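PT26-6P (Thermococcus sp., PDB 2WB7) is of unknown function but is encoded by an extrachromosomal mobile element of Euryarchaea and is built from three domains with novel folds. Local coordinates at residues Pro274-Val277 with Thr281-Tyr284; Ile71-Pro76 with Thr88-Tyr93. All blocks are in the same frame, centred on the assembly; numbering follows the deposited sequence.

Interaction 1. Residues Pro274-Val277 with Thr281-Tyr284; sequences PVHV and TAMY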
ATOM      1  N   PRO A 274     -18.565   5.715   4.613  1.00 31.14           N
ATOM      2  CA  PRO A 274     -18.779   5.035   3.318  1.00 31.22           C
ATOM      3  C   PRO A 274     -19.413   5.905   2.194  1.00 31.22           C
ATOM      4  O   PRO A 274     -19.617   5.420   1.072  1.00 30.69           O
ATOM      5  CB  PRO A 274     -19.711   3.863   3.689  1.00 31.27           C
ATOM      6  CG  PRO A 274     -20.114   4.090   5.182  1.00 31.16           C
ATOM      7  CD  PRO A 274     -19.638   5.440   5.583  1.00 30.83           C
ATOM      8  N   VAL A 275     -19.728   7.164   2.503  1.00 31.41           N
ATOM      9  CA  VAL A 275     -20.365   8.065   1.542  1.00 31.63           C
ATOM     10  C   VAL A 275     -19.550   9.330   1.371  1.00 32.00           C
ATOM     11  O   VAL A 275     -19.157   9.958   2.357  1.00 32.07           O
ATOM     12  CB  VAL A 275     -21.727   8.518   2.024  1.00 31.25           C
ATOM     13  CG1 VAL A 275     -22.571   8.865   0.860  1.00 31.72           C
ATOM     14  CG2 VAL A 275     -22.373   7.432   2.789  1.00 32.02           C
ATOM     15  N   HIS A 276     -19.314   9.712   0.116  1.00 32.28           N
ATOM     16  CA  HIS A 276     -18.495  10.879  -0.210  1.00 32.19           C
ATOM     17  C   HIS A 276     -19.157  11.647  -1.329  1.00 32.31           C
ATOM     18  O   HIS A 276     -19.138  11.219  -2.475  1.00 32.25           O
ATOM     19  CB  HIS A 276     -17.102  10.427  -0.644  1.00 31.97           C
ATOM     20  CG  HIS A 276     -16.419   9.555   0.366  1.00 32.16           C
ATOM     21  ND1 HIS A 276     -15.658  10.066   1.397  1.00 32.06           N
ATOM     22  CD2 HIS A 276     -16.399   8.208   0.519  1.00 31.49           C
ATOM     23  CE1 HIS A 276     -15.186   9.071   2.129  1.00 31.07           C
ATOM     24  NE2 HIS A 276     -15.620   7.934   1.618  1.00 30.73           N
ATOM     25  N   VAL A 277     -19.770  12.774  -0.991  1.00 32.64           N
ATOM     26  CA  VAL A 277     -20.522  13.554  -1.968  1.00 32.61           C
ATOM     27  C   VAL A 277     -20.065  14.989  -1.900  1.00 32.72           C
ATOM     28  O   VAL A 277     -19.690  15.461  -0.832  1.00 33.09           O
ATOM     29  CB  VAL A 277     -22.038  13.523  -1.674  1.00 32.61           C
ATOM     30  CG1 VAL A 277     -22.801  14.097  -2.843  1.00 32.22           C
ATOM     31  CG2 VAL A 277     -22.505  12.104  -1.373  1.00 31.83           C
ATOM     32  N   THR A 281     -19.691  16.143   4.132  1.00 33.11           N
ATOM     33  CA  THR A 281     -18.543  15.890   4.995  1.00 32.83           C
ATOM     34  C   THR A 281     -18.333  14.399   5.189  1.00 32.51           C
ATOM     35  O   THR A 281     -19.298  13.664   5.337  1.00 32.22           O
ATOM     36  CB  THR A 281     -18.764  16.483   6.397  1.00 32.81           C
ATOM     37  OG1 THR A 281     -18.827  17.910   6.317  1.00 34.17           O
ATOM     38  CG2 THR A 281     -17.632  16.091   7.327  1.00 32.73           C
ATOM     39  N   ALA A 282     -17.070  13.968   5.219  1.00 32.29           N
ATOM     40  CA  ALA A 282     -16.697  12.567   5.509  1.00 32.02           C
ATOM     41  C   ALA A 282     -15.594  12.472   6.585  1.00 31.92           C
ATOM     42  O   ALA A 282     -14.756  13.360   6.701  1.00 31.94           O
ATOM     43  CB  ALA A 282     -16.266  11.854   4.227  1.00 31.42           C
HETATM   44  N   MSE A 283     -15.607  11.406   7.378  1.00 32.12           N
HETATM   45  CA  MSE A 283     -14.577  11.172   8.401  1.00 32.26           C
HETATM   46  C   MSE A 283     -13.517  10.186   7.910  1.00 32.01           C
HETATM   47  O   MSE A 283     -13.846   9.152   7.315  1.00 32.31           O
HETATM   48  CB  MSE A 283     -15.194  10.539   9.650  1.00 32.79           C
HETATM   49  CG  MSE A 283     -16.444  11.182  10.218  1.00 32.94           C
HETATM   50 SE   MSE A 283     -15.972  12.698  11.266  0.50 32.60          SE
HETATM   51  CE  MSE A 283     -15.701  13.867   9.796  1.00 32.69           C
ATOM     52  N   TYR A 284     -12.256  10.469   8.197  1.00 31.50           N
ATOM     53  CA  TYR A 284     -11.192   9.502   7.949  1.00 31.37           C
ATOM     54  C   TYR A 284     -10.489   9.204   9.242  1.00 31.40           C
ATOM     55  O   TYR A 284     -10.435  10.041  10.126  1.00 31.40           O
ATOM     56  CB  TYR A 284     -10.162  10.035   6.950  1.00 31.35           C
ATOM     57  CG  TYR A 284     -10.683  10.195   5.533  1.00 30.63           C
ATOM     58  CD1 TYR A 284     -10.337   9.287   4.541  1.00 27.93           C
ATOM     59  CD2 TYR A 284     -11.519  11.267   5.193  1.00 29.42           C
ATOM     60  CE1 TYR A 284     -10.812   9.433   3.259  1.00 29.54           C
ATOM     61  CE2 TYR A 284     -12.003  11.423   3.904  1.00 28.85           C
ATOM     62  CZ  TYR A 284     -11.656  10.506   2.948  1.00 29.79           C
ATOM     63  OH  TYR A 284     -12.131  10.662   1.668  1.00 30.92           O
TER
HETATM   64  O   HOH W   1     -19.647  13.030   2.138  1.00 40.67           O
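His276 leans over from the loop to reach Ala282 and Tyr284 on strand 281-290, and most of the van der Waals contact between the two segments is made by its imidazole. ND1 lies 3.4 Å from the Ala282 methyl carbon CB, while CE1 comes 3.5 Å from the phenolic oxygen OH of Tyr284. CG of His276 sits beside the backbone N (chi1 -55°), which carries the imidazole toward the strand, and chi2 (-88°) sets the rotation that brings ND1 and CE1 near both partners. The two rings arrive from opposite directions and meet obliquely, with planes at 41° and centroids 5.8 Å apart. The tyrosine makes its closest approach with OH, CZ lying behind it. Backbone adds little here: the carbonyl O of Val275 is 3.9 Å from CB of Ala282.

The polar contacts between the segments are indirect. Tyr344 supplies one bridge, because its hydroxyl is hydrogen-bonded to ND1 of His276 and to OH of Tyr284. A water makes the other: it donates to O of Val275 (3.1 Å), accepts from N of Val277 (3.1 Å), and reaches O of Thr281 by a weak bond. Ser237 OG is hydrogen-bonded to the backbone N of His276.

This loop is the connection of a beta-hairpin, joining the neighbouring antiparallel strands 266-272 and 281-290 in the large sheet of the second immunoglobulin-like domain. A leucine in place of His276 would probably leave the Tyr344 hydroxyl without its imidazole mate, breaking the bridge to Tyr284. No direct hydrogen bond joins the two segments, which implies that the polar link between them runs through a tyrosine hydroxyl and a water, while direct contact is left to the methyl and the rings.

Interaction 2. Residues Ile71-Pro76 with Thr88-Tyr93; sequences IRLEIP and TEVTAY
No ring takes part where Ile71 meets Ala92 and Leu73 meets Val90; the flat group within the two segments, the Tyr93 phenol, has its neighbour at an edge instead, where CG2 of Thr91 lies in the ring plane. That pair sits on the other side of strand 85-96 from the contact with Ile71-Pro76.

The contact itself is aliphatic. CD1 of Ile71 reaches the methyl carbon CB of Ala92 at 3.9 Å; chi1 (-52°) and an extended chi2 (156°) carry the CG1-CD1 branch across to that methyl. Two residues further on, CD1 of Leu73 passes CG2 of Val90 at 4.0 Å, the side chains sliding past each other in opposite directions.

Strands 66-75 and 85-96 belong to different sheets, consistent with the face-to-face packing of a beta-sandwich, as in immunoglobulin-like domains: even the nearest CA atoms, those of Ile71 and Ala92, are 8.9 Å apart, and no hydrogen bond crosses. Alternation along the strands sorts the side chains, with Ile71 and Leu73 turned inward while Arg72, on the other face of its strand, forms a salt bridge with Asp123. Trp107 and Leu124 also touch both Ile71 and Val90, extending the apolar layer. Near the start of the second segment, Thr88 and Glu89 together face Lys170 in a classic beta bulge.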
ATOM      1  N   ILE A  71      25.035 -10.939   6.653  1.00 44.95           N
ATOM      2  CA  ILE A  71      26.302 -11.392   6.085  1.00 46.04           C
ATOM      3  C   ILE A  71      26.893 -12.505   6.952  1.00 46.46           C
ATOM      4  O   ILE A  71      27.133 -12.321   8.139  1.00 45.95           O
ATOM      5  CB  ILE A  71      27.313 -10.250   6.023  1.00 45.98           C
ATOM      6  CG1 ILE A  71      26.699  -9.042   5.312  1.00 46.56           C
ATOM      7  CG2 ILE A  71      28.584 -10.714   5.336  1.00 46.26           C
ATOM      8  CD1 ILE A  71      27.358  -7.706   5.699  1.00 48.06           C
ATOM      9  N   ARG A  72      27.130 -13.661   6.350  1.00 47.37           N
ATOM     10  CA  ARG A  72      27.688 -14.770   7.093  1.00 48.65           C
ATOM     11  C   ARG A  72      29.121 -15.108   6.661  1.00 49.15           C
ATOM     12  O   ARG A  72      29.368 -15.455   5.501  1.00 49.34           O
ATOM     13  CB  ARG A  72      26.784 -15.983   6.954  1.00 48.78           C
ATOM     14  CG  ARG A  72      27.312 -17.215   7.613  1.00 50.90           C
ATOM     15  CD  ARG A  72      26.544 -18.399   7.105  1.00 56.03           C
ATOM     16  NE  ARG A  72      26.377 -19.409   8.139  1.00 61.02           N
ATOM     17  CZ  ARG A  72      25.449 -19.352   9.088  1.00 63.30           C
ATOM     18  NH1 ARG A  72      24.603 -18.321   9.128  1.00 63.63           N
ATOM     19  NH2 ARG A  72      25.370 -20.328   9.995  1.00 64.29           N
ATOM     20  N   LEU A  73      30.053 -15.016   7.606  1.00 49.85           N
ATOM     21  CA  LEU A  73      31.460 -15.304   7.353  1.00 50.69           C
ATOM     22  C   LEU A  73      31.873 -16.659   7.941  1.00 51.42           C
ATOM     23  O   LEU A  73      31.789 -16.854   9.148  1.00 51.30           O
ATOM     24  CB  LEU A  73      32.319 -14.214   7.986  1.00 50.71           C
ATOM     25  CG  LEU A  73      31.946 -12.758   7.697  1.00 50.31           C
ATOM     26  CD1 LEU A  73      32.976 -11.823   8.304  1.00 49.65           C
ATOM     27  CD2 LEU A  73      31.851 -12.547   6.211  1.00 49.84           C
ATOM     28  N   GLU A  74      32.317 -17.589   7.099  1.00 52.64           N
ATOM     29  CA  GLU A  74      32.871 -18.855   7.591  1.00 54.25           C
ATOM     30  C   GLU A  74      34.390 -18.842   7.627  1.00 54.26           C
ATOM     31  O   GLU A  74      35.040 -18.655   6.604  1.00 54.05           O
ATOM     32  CB  GLU A  74      32.437 -20.028   6.716  1.00 54.63           C
ATOM     33  CG  GLU A  74      30.996 -19.970   6.269  1.00 58.44           C
ATOM     34  CD  GLU A  74      30.777 -20.706   4.940  1.00 63.54           C
ATOM     35  OE1 GLU A  74      29.746 -20.433   4.267  1.00 65.11           O
ATOM     36  OE2 GLU A  74      31.654 -21.532   4.558  1.00 64.75           O
ATOM     37  N   ILE A  75      34.954 -19.045   8.809  1.00 54.98           N
ATOM     38  CA  ILE A  75      36.368 -19.356   8.913  1.00 55.62           C
ATOM     39  C   ILE A  75      36.550 -20.876   8.800  1.00 56.31           C
ATOM     40  O   ILE A  75      36.187 -21.611   9.713  1.00 55.94           O
ATOM     41  CB  ILE A  75      36.961 -18.860  10.237  1.00 55.34           C
ATOM     42  CG1 ILE A  75      36.309 -17.539  10.670  1.00 55.24           C
ATOM     43  CG2 ILE A  75      38.463 -18.737  10.131  1.00 55.31           C
ATOM     44  CD1 ILE A  75      36.476 -16.412   9.711  1.00 54.68           C
ATOM     45  N   PRO A  76      37.102 -21.349   7.667  1.00 57.30           N
ATOM     46  CA  PRO A  76      37.294 -22.789   7.527  1.00 58.28           C
ATOM     47  C   PRO A  76      38.389 -23.276   8.465  1.00 59.30           C
ATOM     48  O   PRO A  76      39.298 -22.516   8.795  1.00 59.48           O
ATOM     49  CB  PRO A  76      37.739 -22.959   6.074  1.00 58.14           C
ATOM     50  CG  PRO A  76      38.132 -21.602   5.584  1.00 57.78           C
ATOM     51  CD  PRO A  76      37.771 -20.579   6.606  1.00 57.28           C
ATOM     52  N   THR A  88      39.842  -7.585  10.366  1.00 58.21           N
ATOM     53  CA  THR A  88      40.173  -6.239  10.831  1.00 58.38           C
ATOM     54  C   THR A  88      39.109  -5.223  10.478  1.00 57.88           C
ATOM     55  O   THR A  88      38.959  -4.192  11.156  1.00 57.97           O
ATOM     56  CB  THR A  88      41.486  -5.744  10.240  1.00 58.58           C
ATOM     57  OG1 THR A  88      42.432  -6.816  10.242  1.00 59.54           O
ATOM     58  CG2 THR A  88      42.028  -4.586  11.079  1.00 59.31           C
ATOM     59  N   GLU A  89      38.375  -5.514   9.412  1.00 57.08           N
ATOM     60  CA  GLU A  89      37.378  -4.585   8.940  1.00 56.49           C
ATOM     61  C   GLU A  89      36.494  -5.222   7.897  1.00 55.62           C
ATOM     62  O   GLU A  89      36.973  -5.681   6.866  1.00 55.51           O
ATOM     63  CB  GLU A  89      38.059  -3.357   8.341  1.00 56.69           C
ATOM     64  CG  GLU A  89      37.102  -2.391   7.687  1.00 57.55           C
ATOM     65  CD  GLU A  89      37.768  -1.557   6.611  1.00 59.10           C
ATOM     66  OE1 GLU A  89      37.981  -2.092   5.499  1.00 59.76           O
ATOM     67  OE2 GLU A  89      38.067  -0.368   6.875  1.00 59.03           O
ATOM     68  N   VAL A  90      35.194  -5.256   8.172  1.00 54.61           N
ATOM     69  CA  VAL A  90      34.224  -5.626   7.156  1.00 53.21           C
ATOM     70  C   VAL A  90      33.421  -4.393   6.763  1.00 52.52           C
ATOM     71  O   VAL A  90      33.046  -3.565   7.603  1.00 52.11           O
ATOM     72  CB  VAL A  90      33.285  -6.748   7.616  1.00 53.31           C
ATOM     73  CG1 VAL A  90      32.299  -7.109   6.500  1.00 52.85           C
ATOM     74  CG2 VAL A  90      34.087  -7.967   8.048  1.00 53.05           C
ATOM     75  N   THR A  91      33.183  -4.275   5.467  1.00 51.65           N
ATOM     76  CA  THR A  91      32.511  -3.129   4.907  1.00 50.93           C
ATOM     77  C   THR A  91      31.458  -3.600   3.920  1.00 50.60           C
ATOM     78  O   THR A  91      31.761  -4.354   2.997  1.00 50.30           O
ATOM     79  CB  THR A  91      33.521  -2.219   4.186  1.00 50.95           C
ATOM     80  OG1 THR A  91      34.252  -1.466   5.155  1.00 51.12           O
ATOM     81  CG2 THR A  91      32.826  -1.272   3.225  1.00 50.55           C
ATOM     82  N   ALA A  92      30.218  -3.165   4.120  1.00 50.22           N
ATOM     83  CA  ALA A  92      29.163  -3.441   3.149  1.00 50.07           C
ATOM     84  C   ALA A  92      28.416  -2.173   2.713  1.00 50.02           C
ATOM     85  O   ALA A  92      28.296  -1.193   3.462  1.00 49.74           O
ATOM     86  CB  ALA A  92      28.198  -4.493   3.680  1.00 49.90           C
ATOM     87  N   TYR A  93      27.922  -2.204   1.483  1.00 50.07           N
ATOM     88  CA  TYR A  93      27.188  -1.083   0.932  1.00 50.29           C
ATOM     89  C   TYR A  93      26.407  -1.492  -0.310  1.00 50.48           C
ATOM     90  O   TYR A  93      26.600  -2.587  -0.860  1.00 49.90           O
ATOM     91  CB  TYR A  93      28.130   0.076   0.604  1.00 50.43           C
ATOM     92  CG  TYR A  93      29.278  -0.304  -0.301  1.00 51.15           C
ATOM     93  CD1 TYR A  93      30.556  -0.507   0.212  1.00 51.88           C
ATOM     94  CD2 TYR A  93      29.084  -0.464  -1.665  1.00 51.10           C
ATOM     95  CE1 TYR A  93      31.605  -0.859  -0.615  1.00 52.80           C
ATOM     96  CE2 TYR A  93      30.121  -0.813  -2.495  1.00 52.39           C
ATOM     97  CZ  TYR A  93      31.378  -1.007  -1.973  1.00 53.09           C
ATOM     98  OH  TYR A  93      32.409  -1.354  -2.817  1.00 53.34           O
TER

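Both contacts are buried and both lie in immunoglobulin-like domains, but they sit in different ones, on opposite sides of the chain's centre, with nearest atoms about 39 Å apart. Interaction 1 is local: a hairpin connection folds against the strand it leads into, and the polar link between its two segments runs through Tyr344 and a water, so it mixes aromatic, methyl and hydrogen-bonded components. Interaction 2 joins strands of two separate sheets and is wholly aliphatic, consistent with a sandwich interior, where side chains alone span the gap. The elements involved are not shared, and the two contacts follow one another in series along the chain.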